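Local atomic coordinates of 3-alpha-hydroxysteroid dehydrogenase (Pseudomonas sp., PDB entry 2DKN), a protein that catalyses the NAD-dependent oxidation of the 3-alpha-hydroxyl group of steroids, and the reverse reduction, as a Rossmann-fold short-chain dehydrogenase. Residues N86-S91 with E129-G134; V112-A117 with L151-S156; Q146-L151 with P198-S203; R218-A223 with L240-G245. All blocks are in the same frame, centred on the assembly; numbering follows the deposited sequence.

Interaction 1 of 4, residues N86-S91 with E129-G134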
loop_
_atom_site.group_PDB
_atom_site.type_symbol
_atom_site.label_atom_id
_atom_site.label_comp_id
_atom_site.label_asym_id
_atom_site.label_seq_id
_atom_site.Cartn_x
_atom_site.Cartn_y
_atom_site.Cartn_z
ATOM N N ASN A 86 12.878 6.679 15.500
ATOM C CA ASN A 86 11.940 6.011 14.601
ATOM C C ASN A 86 10.544 5.881 15.165
ATOM O O ASN A 86 9.563 5.834 14.400
ATOM C CB ASN A 86 12.433 4.625 14.194
ATOM C CG ASN A 86 13.665 4.681 13.304
ATOM O OD1 ASN A 86 14.171 5.759 13.013
ATOM N ND2 ASN A 86 14.143 3.510 12.858
ATOM N N TYR A 87 10.448 5.749 16.488
ATOM C CA TYR A 87 9.134 5.698 17.113
ATOM C C TYR A 87 8.720 7.059 17.689
ATOM O O TYR A 87 7.734 7.657 17.234
ATOM C CB TYR A 87 9.025 4.618 18.197
ATOM C CG TYR A 87 7.591 4.447 18.626
ATOM C CD1 TYR A 87 6.726 3.591 17.931
ATOM C CD2 TYR A 87 7.077 5.175 19.691
ATOM C CE1 TYR A 87 5.393 3.451 18.310
ATOM C CE2 TYR A 87 5.758 5.045 20.066
ATOM C CZ TYR A 87 4.921 4.191 19.380
ATOM O OH TYR A 87 3.597 4.085 19.781
ATOM N N PHE A 88 9.471 7.544 18.668
ATOM C CA PHE A 88 9.055 8.726 19.418
ATOM C C PHE A 88 9.213 10.034 18.648
ATOM O O PHE A 88 8.434 10.972 18.859
ATOM C CB PHE A 88 9.726 8.755 20.806
ATOM C CG PHE A 88 9.209 7.686 21.718
ATOM C CD1 PHE A 88 7.986 7.850 22.361
ATOM C CD2 PHE A 88 9.896 6.487 21.867
ATOM C CE1 PHE A 88 7.483 6.843 23.164
ATOM C CE2 PHE A 88 9.402 5.482 22.688
ATOM C CZ PHE A 88 8.203 5.659 23.327
ATOM N N GLY A 89 10.184 10.110 17.734
ATOM C CA GLY A 89 10.262 11.275 16.822
ATOM C C GLY A 89 9.050 11.406 15.884
ATOM O O GLY A 89 8.743 12.483 15.358
ATOM N N VAL A 90 8.397 10.281 15.624
ATOM C CA VAL A 90 7.169 10.253 14.849
ATOM C C VAL A 90 5.978 10.543 15.763
ATOM O O VAL A 90 5.180 11.461 15.520
ATOM C CB VAL A 90 6.961 8.870 14.174
ATOM C CG1 VAL A 90 5.569 8.805 13.498
ATOM C CG2 VAL A 90 8.109 8.576 13.184
ATOM N N SER A 91 5.858 9.766 16.832
ATOM C CA SER A 91 4.635 9.853 17.638
ATOM C C SER A 91 4.472 11.235 18.256
ATOM O O SER A 91 3.364 11.759 18.318
ATOM C CB SER A 91 4.597 8.748 18.701
ATOM O OG SER A 91 5.647 8.898 19.631
ATOM N N GLU A 129 6.036 -3.363 23.110
ATOM C CA GLU A 129 5.008 -3.050 24.100
ATOM C C GLU A 129 5.260 -1.702 24.797
ATOM O O GLU A 129 4.347 -0.916 25.025
ATOM C CB GLU A 129 4.977 -4.163 25.143
ATOM C CG GLU A 129 4.589 -5.514 24.570
ATOM C CD GLU A 129 4.580 -6.584 25.659
ATOM O OE1 GLU A 129 4.511 -6.187 26.844
ATOM O OE2 GLU A 129 4.662 -7.805 25.339
ATOM N N ALA A 130 6.518 -1.438 25.118
ATOM C CA ALA A 130 6.877 -0.185 25.770
ATOM C C ALA A 130 6.669 1.005 24.848
ATOM O O ALA A 130 6.236 2.071 25.264
ATOM C CB ALA A 130 8.320 -0.254 26.257
ATOM N N MET A 131 7.018 0.829 23.579
ATOM C CA MET A 131 6.732 1.861 22.591
ATOM C C MET A 131 5.246 2.165 22.522
ATOM O O MET A 131 4.854 3.319 22.608
ATOM C CB MET A 131 7.286 1.477 21.220
ATOM C CG MET A 131 8.776 1.769 21.131
ATOM S SD MET A 131 9.536 1.411 19.548
ATOM C CE MET A 131 10.170 -0.248 19.825
ATOM N N LEU A 132 4.427 1.129 22.373
ATOM C CA LEU A 132 2.988 1.349 22.200
ATOM C C LEU A 132 2.341 1.921 23.472
ATOM O O LEU A 132 1.349 2.641 23.392
ATOM C CB LEU A 132 2.286 0.070 21.748
ATOM C CG LEU A 132 2.576 -0.372 20.310
ATOM C CD1 LEU A 132 1.984 -1.769 20.103
ATOM C CD2 LEU A 132 1.966 0.636 19.339
ATOM N N ALA A 133 2.936 1.629 24.627
ATOM C CA ALA A 133 2.523 2.241 25.912
ATOM C C ALA A 133 3.006 3.698 26.053
ATOM O O ALA A 133 2.546 4.444 26.927
ATOM C CB ALA A 133 3.029 1.390 27.088
ATOM N N GLY A 134 3.919 4.116 25.181
ATOM C CA GLY A 134 4.433 5.484 25.220
ATOM C C GLY A 134 5.499 5.711 26.276
ATOM O O GLY A 134 5.846 6.852 26.551
HETATM O O HOH W 1 2.799 5.356 21.892
#
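Y87 and M131 mark the nearest backbone approach, with CA atoms 7.1 Å apart, between two helical segments, 86-91 and 129-133, whose axes run almost parallel at 11° and pass 10.6 Å from each other. At that separation side chains fill the gap, and M131 and Y87 do most of the filling. CG of Y87 is anti to the backbone N (chi1 -170°), which extends the phenol toward the other helix. M131 lies across one face of it: CB sits 3.8 Å from the centroid of the Y87 ring and only 3° off the normal, a CH-pi contact. Farther along the same side chain, SD lies oblique to the ring and comes within 3.5 Å of Y87 CB. F88 extends the surface. One face of its ring receives CD2 of Y87 over its centre, while M131 CG comes obliquely to the ring (F88 CE2 to M131 CG, 4.1 Å) and CA of G134 lies at its edge, in plane.

The phenol oxygen reaches the end of the second helix through a water, which is 2.6 Å from Y87 OH and donates to M131 O at 3.0 Å. That carbonyl also accepts from G134 N, part of the Schellman motif that ends the helix, so two donors grip it. Y87 further packs on A159 and L163 of helix 149-166, and A130 and M131 pack on helix 136-146. The arrangement is a Met-aromatic contact within a buried helix-helix interface, in the helical layer beside the Rossmann sheet.

Interaction 2 of 4, residues V112-A117 with L151-S156. With NAI (1,4-dihydronicotinamide adenine dinucleotide), chain C.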
loop_
_atom_site.group_PDB
_atom_site.type_symbol
_atom_site.label_atom_id
_atom_site.label_comp_id
_atom_site.label_asym_id
_atom_site.label_seq_id
_atom_site.Cartn_x
_atom_site.Cartn_y
_atom_site.Cartn_z
ATOM N N VAL A 112 6.473 7.186 7.327
ATOM C CA VAL A 112 7.334 6.296 6.543
ATOM C C VAL A 112 7.808 5.163 7.449
ATOM O O VAL A 112 8.655 5.364 8.330
ATOM C CB VAL A 112 8.525 7.027 5.906
ATOM C CG1 VAL A 112 9.375 6.034 5.064
ATOM C CG2 VAL A 112 8.010 8.167 5.012
ATOM N N GLY A 113 7.213 3.997 7.246
ATOM C CA GLY A 113 7.578 2.787 7.980
ATOM C C GLY A 113 8.728 2.054 7.304
ATOM O O GLY A 113 9.758 2.656 6.954
ATOM N N SER A 114 8.560 0.744 7.149
ATOM C CA SER A 114 9.583 -0.124 6.564
ATOM C C SER A 114 9.073 -1.543 6.453
ATOM O O SER A 114 8.308 -2.010 7.308
ATOM C CB SER A 114 10.844 -0.137 7.442
ATOM O OG SER A 114 11.826 -0.995 6.868
ATOM N N ILE A 115 9.515 -2.243 5.406
ATOM C CA ILE A 115 9.262 -3.656 5.270
ATOM C C ILE A 115 9.894 -4.395 6.465
ATOM O O ILE A 115 9.474 -5.496 6.796
ATOM C CB ILE A 115 9.821 -4.167 3.897
ATOM C CG1 ILE A 115 9.405 -5.593 3.591
ATOM C CG2 ILE A 115 11.298 -4.027 3.829
ATOM C CD1 ILE A 115 9.687 -5.958 2.134
ATOM N N ALA A 116 10.862 -3.759 7.137
ATOM C CA ALA A 116 11.476 -4.357 8.332
ATOM C C ALA A 116 10.430 -4.608 9.405
ATOM O O ALA A 116 10.603 -5.477 10.245
ATOM C CB ALA A 116 12.610 -3.479 8.880
ATOM N N ALA A 117 9.323 -3.861 9.360
ATOM C CA ALA A 117 8.225 -4.085 10.297
ATOM C C ALA A 117 7.690 -5.523 10.269
ATOM O O ALA A 117 7.060 -5.966 11.229
ATOM C CB ALA A 117 7.105 -3.122 10.031
ATOM N N LEU A 151 17.179 -5.197 15.465
ATOM C CA LEU A 151 15.990 -5.556 16.227
ATOM C C LEU A 151 15.294 -4.295 16.669
ATOM O O LEU A 151 14.070 -4.238 16.669
ATOM C CB LEU A 151 16.323 -6.407 17.443
ATOM C CG LEU A 151 16.839 -7.789 17.018
ATOM C CD1 LEU A 151 17.401 -8.573 18.208
ATOM C CD2 LEU A 151 15.756 -8.558 16.321
ATOM N N ALA A 152 16.070 -3.277 17.038
ATOM C CA ALA A 152 15.472 -1.981 17.352
ATOM C C ALA A 152 14.848 -1.354 16.106
ATOM O O ALA A 152 13.821 -0.674 16.198
ATOM C CB ALA A 152 16.509 -1.029 17.955
ATOM N N TYR A 153 15.483 -1.552 14.957
ATOM C CA TYR A 153 14.927 -1.060 13.700
ATOM C C TYR A 153 13.585 -1.723 13.344
ATOM O O TYR A 153 12.570 -1.041 13.117
ATOM C CB TYR A 153 15.949 -1.235 12.566
ATOM C CG TYR A 153 15.503 -0.598 11.278
ATOM C CD1 TYR A 153 15.509 0.776 11.157
ATOM C CD2 TYR A 153 15.095 -1.358 10.173
ATOM C CE1 TYR A 153 15.106 1.406 9.999
ATOM C CE2 TYR A 153 14.681 -0.708 8.973
ATOM C CZ TYR A 153 14.683 0.672 8.922
ATOM O OH TYR A 153 14.308 1.408 7.785
ATOM N N ALA A 154 13.565 -3.053 13.315
ATOM C CA ALA A 154 12.330 -3.787 13.061
ATOM C C ALA A 154 11.289 -3.490 14.131
ATOM O O ALA A 154 10.126 -3.294 13.813
ATOM C CB ALA A 154 12.580 -5.294 12.998
ATOM N N GLY A 155 11.708 -3.453 15.395
ATOM C CA GLY A 155 10.768 -3.220 16.500
ATOM C C GLY A 155 10.141 -1.840 16.360
ATOM O O GLY A 155 8.942 -1.684 16.509
ATOM N N SER A 156 10.959 -0.836 16.067
ATOM C CA SER A 156 10.453 0.535 16.045
ATOM C C SER A 156 9.524 0.710 14.854
ATOM O O SER A 156 8.511 1.392 14.953
ATOM C CB SER A 156 11.594 1.556 16.032
ATOM O OG SER A 156 12.430 1.413 14.886
HETATM P PA NAI C . 18.229 9.329 4.807
HETATM O O1A NAI C . 19.259 9.100 5.836
HETATM O O2A NAI C . 18.686 9.728 3.455
HETATM O O5B NAI C . 17.196 10.442 5.319
HETATM C C5B NAI C . 16.714 10.428 6.631
HETATM C C4B NAI C . 16.707 11.869 7.124
HETATM O O4B NAI C . 16.213 11.799 8.449
HETATM C C3B NAI C . 18.101 12.492 7.168
HETATM O O3B NAI C . 18.104 13.789 6.603
HETATM C C2B NAI C . 18.340 12.595 8.664
HETATM O O2B NAI C . 19.183 13.660 9.047
HETATM C C1B NAI C . 16.921 12.711 9.230
HETATM N N9A NAI C . 17.023 12.341 10.648
HETATM C C8A NAI C . 17.543 11.179 11.183
HETATM N N7A NAI C . 17.521 11.306 12.534
HETATM C C5A NAI C . 17.023 12.534 12.859
HETATM C C6A NAI C . 16.795 13.199 14.070
HETATM N N6A NAI C . 17.220 12.717 15.258
HETATM N N1A NAI C . 16.259 14.472 14.037
HETATM C C2A NAI C . 15.957 15.090 12.844
HETATM N N3A NAI C . 16.180 14.444 11.649
HETATM C C4A NAI C . 16.717 13.188 11.666
HETATM O O3 NAI C . 17.374 7.973 4.792
HETATM P PN NAI C . 16.051 7.631 3.937
HETATM O O1N NAI C . 15.558 8.788 3.171
HETATM O O2N NAI C . 16.355 6.390 3.202
HETATM O O5D NAI C . 15.044 7.288 5.137
HETATM C C5D NAI C . 13.798 7.956 5.267
HETATM C C4D NAI C . 12.875 7.006 6.020
HETATM O O4D NAI C . 12.676 5.855 5.206
HETATM C C3D NAI C . 13.461 6.503 7.337
HETATM O O3D NAI C . 12.405 6.454 8.288
HETATM C C2D NAI C . 13.859 5.064 7.013
HETATM O O2D NAI C . 13.768 4.243 8.143
HETATM C C1D NAI C . 12.803 4.684 5.984
HETATM N N1N NAI C . 13.198 3.525 5.138
HETATM C C2N NAI C . 14.306 3.608 4.342
HETATM C C3N NAI C . 14.665 2.529 3.551
HETATM C C7N NAI C . 15.852 2.637 2.626
HETATM O O7N NAI C . 16.223 1.464 1.989
HETATM N N7N NAI C . 16.495 3.803 2.430
HETATM C C4N NAI C . 13.888 1.354 3.558
HETATM C C5N NAI C . 12.726 1.302 4.356
HETATM C C6N NAI C . 12.405 2.400 5.141
#
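S114 and A116 meet the CD2-CE2 side of the Y153 ring obliquely: Y153 CE2 is 3.5 Å from A116 CB and 3.6 Å from S114 OG. With CG anti to the backbone N (chi1 -173°), the ring leaves helix 149-166 and carries its hydroxyl past the 112-117 segment to the coenzyme. There Y153 OH is hydrogen-bonded to the nicotinamide ribose hydroxyl O2D at 2.9 Å. O2D lies near the plane of the ring, at its edge, and either hydroxyl could be the donor.

S114 OG is held by its own turn, accepting from A116 N at 2.9 Å with a 160° angle at the hydrogen, an ST turn. The same oxygen is 3.5 Å from C5N of the nicotinamide, so S114 and Y153 both face the reactive end of the NADH. A phenylalanine in place of Y153 would probably keep the packing on A116 but leave O2D without its phenol partner and the ribose less firmly placed. The backbones come close at A116 and A154, CA atoms 4.8 Å apart, where A116 O meets the methyl carbon A154 CB at 3.4 Å.

The S114-Y153 pair, with K157 one turn on, matches the Ser-Tyr-Lys arrangement of short-chain dehydrogenases and probably serves the same role. K157 NZ binds V112 O and, weakly, G113 O. The 112-117 segment leaves strand 108-112 with backbone bonds from V112 to C68 and from G113 to V181, while Y153 leans on N86 of helix 79-102.

Interaction 3 of 4, residues Q146-L151 with P198-S203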
loop_
_atom_site.group_PDB
_atom_site.type_symbol
_atom_site.label_atom_id
_atom_site.label_comp_id
_atom_site.label_asym_id
_atom_site.label_seq_id
_atom_site.Cartn_x
_atom_site.Cartn_y
_atom_site.Cartn_z
ATOM N N GLN A 146 18.114 -5.591 24.444
ATOM C CA GLN A 146 17.891 -6.534 23.347
ATOM C C GLN A 146 19.188 -6.683 22.553
ATOM O O GLN A 146 19.497 -7.774 22.050
ATOM C CB GLN A 146 16.728 -6.091 22.462
ATOM C CG GLN A 146 16.342 -7.067 21.351
ATOM C CD GLN A 146 15.602 -8.299 21.840
ATOM O OE1 GLN A 146 14.507 -8.209 22.401
ATOM N NE2 GLN A 146 16.185 -9.467 21.590
ATOM N N GLY A 147 19.966 -5.595 22.525
ATOM C CA GLY A 147 21.335 -5.644 22.007
ATOM C C GLY A 147 21.755 -5.468 20.553
ATOM O O GLY A 147 22.954 -5.453 20.242
ATOM N N GLN A 148 20.796 -5.357 19.643
ATOM C CA GLN A 148 21.158 -5.292 18.233
ATOM C C GLN A 148 20.329 -4.263 17.501
ATOM O O GLN A 148 19.109 -4.290 17.577
ATOM C CB GLN A 148 20.984 -6.652 17.581
ATOM C CG GLN A 148 21.946 -7.701 18.124
ATOM C CD GLN A 148 21.753 -9.033 17.467
ATOM O OE1 GLN A 148 21.373 -10.015 18.111
ATOM N NE2 GLN A 148 21.992 -9.079 16.163
ATOM N N THR A 149 20.989 -3.373 16.772
ATOM C CA THR A 149 20.258 -2.286 16.129
ATOM C C THR A 149 19.194 -2.779 15.148
ATOM O O THR A 149 18.157 -2.125 14.994
ATOM C CB THR A 149 21.186 -1.302 15.411
ATOM O OG1 THR A 149 22.008 -2.033 14.504
ATOM C CG2 THR A 149 22.065 -0.546 16.415
ATOM N N HIS A 150 19.432 -3.914 14.478
ATOM C CA HIS A 150 18.426 -4.400 13.532
ATOM C C HIS A 150 17.106 -4.767 14.209
ATOM O O HIS A 150 16.054 -4.692 13.581
ATOM C CB HIS A 150 18.950 -5.535 12.633
ATOM C CG HIS A 150 18.840 -6.908 13.224
ATOM N ND1 HIS A 150 19.831 -7.466 14.006
ATOM C CD2 HIS A 150 17.885 -7.865 13.090
ATOM C CE1 HIS A 150 19.473 -8.689 14.364
ATOM N NE2 HIS A 150 18.296 -8.956 13.823
ATOM N N LEU A 151 17.179 -5.197 15.465
ATOM C CA LEU A 151 15.990 -5.556 16.227
ATOM C C LEU A 151 15.294 -4.295 16.669
ATOM O O LEU A 151 14.070 -4.238 16.669
ATOM C CB LEU A 151 16.323 -6.407 17.443
ATOM C CG LEU A 151 16.839 -7.789 17.018
ATOM C CD1 LEU A 151 17.401 -8.573 18.208
ATOM C CD2 LEU A 151 15.756 -8.558 16.321
ATOM N N PRO A 198 30.047 -3.701 8.117
ATOM C CA PRO A 198 30.621 -5.017 8.432
ATOM C C PRO A 198 29.580 -6.027 8.926
ATOM O O PRO A 198 29.494 -7.138 8.395
ATOM C CB PRO A 198 31.614 -4.700 9.558
ATOM C CG PRO A 198 32.037 -3.298 9.292
ATOM C CD PRO A 198 30.808 -2.602 8.734
ATOM N N ARG A 199 28.790 -5.639 9.929
ATOM C CA ARG A 199 27.805 -6.539 10.530
ATOM C C ARG A 199 26.603 -6.845 9.616
ATOM O O ARG A 199 26.248 -8.009 9.425
ATOM C CB ARG A 199 27.343 -5.971 11.873
ATOM C CG ARG A 199 26.056 -6.564 12.416
ATOM C CD ARG A 199 26.275 -7.951 12.982
ATOM N NE ARG A 199 25.061 -8.493 13.603
ATOM C CZ ARG A 199 24.135 -9.198 12.953
ATOM N NH1 ARG A 199 24.268 -9.452 11.656
ATOM N NH2 ARG A 199 23.067 -9.655 13.603
ATOM N N TYR A 200 26.000 -5.810 9.029
ATOM C CA TYR A 200 24.746 -5.974 8.260
ATOM C C TYR A 200 24.805 -5.942 6.722
ATOM O O TYR A 200 23.772 -6.120 6.058
ATOM C CB TYR A 200 23.729 -4.923 8.730
ATOM C CG TYR A 200 23.314 -5.120 10.162
ATOM C CD1 TYR A 200 23.705 -4.224 11.150
ATOM C CD2 TYR A 200 22.527 -6.210 10.531
ATOM C CE1 TYR A 200 23.312 -4.396 12.468
ATOM C CE2 TYR A 200 22.133 -6.397 11.855
ATOM C CZ TYR A 200 22.530 -5.478 12.812
ATOM O OH TYR A 200 22.146 -5.649 14.119
ATOM N N GLY A 201 25.985 -5.717 6.145
ATOM C CA GLY A 201 26.109 -5.618 4.685
ATOM C C GLY A 201 25.652 -6.836 3.904
ATOM O O GLY A 201 24.950 -6.712 2.892
ATOM N N GLU A 202 26.070 -8.022 4.344
ATOM C CA GLU A 202 25.686 -9.264 3.661
ATOM C C GLU A 202 24.177 -9.422 3.732
ATOM O O GLU A 202 23.527 -9.724 2.733
ATOM C CB GLU A 202 26.367 -10.480 4.306
ATOM C CG GLU A 202 26.154 -11.796 3.553
ATOM C CD GLU A 202 24.849 -12.512 3.923
ATOM O OE1 GLU A 202 24.399 -12.402 5.095
ATOM O OE2 GLU A 202 24.281 -13.198 3.039
ATOM N N SER A 203 23.646 -9.213 4.934
ATOM C CA SER A 203 22.215 -9.231 5.207
ATOM C C SER A 203 21.479 -8.281 4.261
ATOM O O SER A 203 20.464 -8.629 3.660
ATOM C CB SER A 203 21.977 -8.814 6.665
ATOM O OG SER A 203 20.625 -9.003 7.030
HETATM O O HOH W 2 23.842 -4.108 16.506
#
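The start of helix 149-166 is met here by the region between helices 189-196 and 201-205, which in related short-chain dehydrogenases often helps form the mobile substrate-binding lobe, and may be where the loop-to-helix change induced by coenzyme takes place. The phenol of Y200 reaches from that region to the first turn of the helix, where it takes the backbone N-H of H150. H150 N donates to Y200 OH over 3.2 Å, with 159° at the hydrogen. The imidazole adds a second bond, H150 ND1 to Y200 OH at 2.9 Å, in which either group could be the donor. CG of H150 stands between its backbone N and carbonyl carbon (chi1 86°), which folds the ring back so that ND1 and N converge on one oxygen.

The two rings meet obliquely, centroids 5.3 Å apart and planes at 64°, with the hydroxyl at the imidazole edge. A phenylalanine in place of Y200 would probably leave N and ND1 of H150 without their shared oxygen and let the imidazole turn.

On the other side of the contact R199 folds over its neighbour: its CG lies above the centre of the Y200 ring, and Y200 CE2 lies above the middle of its guanidinium plane. T149 comes obliquely to the ring, with OG1 3.4 Å from Y200 CE1, although the main polar partner of that hydroxyl is V74 O. A water accepts from T149 N at 3.0 Å and reaches Y200 OH by a weak 3.3 Å bond.

Interaction 4 of 4, residues R218-A223 with L240-G245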
loop_
_atom_site.group_PDB
_atom_site.type_symbol
_atom_site.label_atom_id
_atom_site.label_comp_id
_atom_site.label_asym_id
_atom_site.label_seq_id
_atom_site.Cartn_x
_atom_site.Cartn_y
_atom_site.Cartn_z
ATOM N N ARG A 218 12.426 9.217 -5.234
ATOM C CA ARG A 218 11.262 9.868 -5.821
ATOM C C ARG A 218 10.075 8.896 -5.966
ATOM O O ARG A 218 8.925 9.333 -5.922
ATOM C CB ARG A 218 11.633 10.469 -7.177
ATOM C CG ARG A 218 10.469 10.909 -8.039
ATOM C CD ARG A 218 9.928 12.255 -7.669
ATOM N NE ARG A 218 9.083 12.765 -8.749
ATOM C CZ ARG A 218 9.270 13.926 -9.370
ATOM N NH1 ARG A 218 8.435 14.289 -10.339
ATOM N NH2 ARG A 218 10.268 14.731 -9.005
ATOM N N GLU A 219 10.346 7.606 -6.167
ATOM C CA GLU A 219 9.261 6.617 -6.335
ATOM C C GLU A 219 8.495 6.448 -5.017
ATOM O O GLU A 219 7.256 6.316 -4.997
ATOM C CB GLU A 219 9.809 5.269 -6.816
ATOM C CG GLU A 219 10.465 5.370 -8.176
ATOM C CD GLU A 219 10.984 4.058 -8.657
ATOM O OE1 GLU A 219 10.284 3.435 -9.473
ATOM O OE2 GLU A 219 12.084 3.646 -8.240
ATOM N N VAL A 220 9.223 6.479 -3.909
ATOM C CA VAL A 220 8.571 6.474 -2.598
ATOM C C VAL A 220 7.843 7.791 -2.360
ATOM O O VAL A 220 6.716 7.793 -1.877
ATOM C CB VAL A 220 9.556 6.168 -1.460
ATOM C CG1 VAL A 220 8.836 6.270 -0.091
ATOM C CG2 VAL A 220 10.142 4.761 -1.656
ATOM N N ALA A 221 8.470 8.908 -2.734
ATOM C CA ALA A 221 7.836 10.205 -2.595
ATOM C C ALA A 221 6.489 10.276 -3.330
ATOM O O ALA A 221 5.522 10.867 -2.823
ATOM C CB ALA A 221 8.777 11.290 -3.104
ATOM N N GLU A 222 6.412 9.654 -4.510
ATOM C CA GLU A 222 5.167 9.697 -5.299
ATOM C C GLU A 222 4.064 8.970 -4.565
ATOM O O GLU A 222 2.942 9.419 -4.556
ATOM C CB GLU A 222 5.349 9.060 -6.678
ATOM C CG GLU A 222 6.183 9.892 -7.646
ATOM C CD GLU A 222 5.406 10.983 -8.333
ATOM O OE1 GLU A 222 5.956 11.562 -9.301
ATOM O OE2 GLU A 222 4.268 11.291 -7.914
ATOM N N ALA A 223 4.384 7.830 -3.962
ATOM C CA ALA A 223 3.386 7.114 -3.145
ATOM C C ALA A 223 2.924 7.947 -1.939
ATOM O O ALA A 223 1.723 7.995 -1.603
ATOM C CB ALA A 223 3.938 5.793 -2.705
ATOM N N LEU A 240 0.792 1.004 2.827
ATOM C CA LEU A 240 1.058 0.828 1.393
ATOM C C LEU A 240 2.500 0.400 1.231
ATOM O O LEU A 240 3.406 1.193 1.489
ATOM C CB LEU A 240 0.853 2.162 0.686
ATOM C CG LEU A 240 0.441 2.215 -0.792
ATOM C CD1 LEU A 240 0.833 3.507 -1.518
ATOM C CD2 LEU A 240 0.690 0.967 -1.628
ATOM N N PHE A 241 2.725 -0.852 0.838
ATOM C CA PHE A 241 4.103 -1.314 0.587
ATOM C C PHE A 241 4.575 -0.744 -0.757
ATOM O O PHE A 241 3.815 -0.725 -1.726
ATOM C CB PHE A 241 4.171 -2.838 0.588
ATOM C CG PHE A 241 4.147 -3.446 1.968
ATOM C CD1 PHE A 241 5.334 -3.902 2.554
ATOM C CD2 PHE A 241 2.959 -3.556 2.676
ATOM C CE1 PHE A 241 5.335 -4.478 3.838
ATOM C CE2 PHE A 241 2.937 -4.122 3.977
ATOM C CZ PHE A 241 4.145 -4.590 4.543
ATOM N N VAL A 242 5.815 -0.244 -0.782
ATOM C CA VAL A 242 6.419 0.362 -1.976
ATOM C C VAL A 242 7.797 -0.276 -2.058
ATOM O O VAL A 242 8.813 0.313 -1.665
ATOM C CB VAL A 242 6.505 1.891 -1.862
ATOM C CG1 VAL A 242 7.162 2.486 -3.111
ATOM C CG2 VAL A 242 5.112 2.466 -1.673
ATOM N N ASP A 243 7.767 -1.540 -2.467
ATOM C CA ASP A 243 8.932 -2.406 -2.302
ATOM C C ASP A 243 9.282 -3.305 -3.498
ATOM O O ASP A 243 10.046 -4.261 -3.362
ATOM C CB ASP A 243 8.668 -3.265 -1.060
ATOM C CG ASP A 243 7.572 -4.317 -1.281
ATOM O OD1 ASP A 243 6.949 -4.391 -2.369
ATOM O OD2 ASP A 243 7.321 -5.060 -0.339
ATOM N N GLY A 244 8.746 -2.995 -4.670
ATOM C CA GLY A 244 9.110 -3.768 -5.858
ATOM C C GLY A 244 8.751 -5.247 -5.789
ATOM O O GLY A 244 9.310 -6.052 -6.541
ATOM N N GLY A 245 7.799 -5.606 -4.926
ATOM C CA GLY A 245 7.330 -6.990 -4.813
ATOM C C GLY A 245 7.927 -7.803 -3.669
ATOM O O GLY A 245 7.583 -8.972 -3.493
#
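V242 is the bump of this contact, and the hollow it enters lies on helix 217-228 between V220 and A223, one turn apart. Its two methyl groups divide the work. CG1, anti to the backbone N (chi1 179°), meets V220 CG2 at 4.0 Å and comes within 4.3 Å of E219 O, while CG2 presses on A223 CB at 3.7 Å. The small alanine is in turn a low knob: A223 CB fits between V242 CG2 and L240 CD1, the latter 4.0 Å away. L240 and V242, two residues apart, present the same face of the strand to the helix, whereas F241 between them turns elsewhere, packing on T118 and R251 of its own chain and on F255 of the second subunit. No hydrogen bond crosses between the segments.

The helix and strand axes pass 9.6 Å apart at 163°, so the two run nearly antiparallel. Just past the strand, G245 N donates to D243 OD1 at 3.0 Å, from above the carboxylate plane, an Asx turn leading into helix 246-250. E219 lies at the border with the second subunit, where its OE1 bonds S233 OG of that chain. V220 also packs on V181 of the adjoining strand. Helix 217-228 lies in the crossover between strand 177-183 and the parallel strand 239-242, outermost within this chain; packing it antiparallel on that last strand is the helix-on-sheet arrangement of the Rossmann fold.

How the interactions relate
Interaction 2 is the hub, since it holds the nicotinamide end of NADH. Interaction 1 adjoins it, centres 12 Å apart, where N86 CB lies 3.3 Å from S156 OG and M131 SD 3.7 Å from S156 CA; S156 of helix 149-166, a residue of interaction 2, thus meets both segments of interaction 1. Interaction 3 shares L151 and the same helix with interaction 2, also about 12 Å away between centres, but lies at the surface, the T149 side chain about 12 Å from the coenzyme. On the far side of the chain's centre from interaction 1, interaction 4 touches interaction 2 through I115 CD1 and D243 OD2, 3.5 Å apart, with the V220 side chain about 7 Å from NADH.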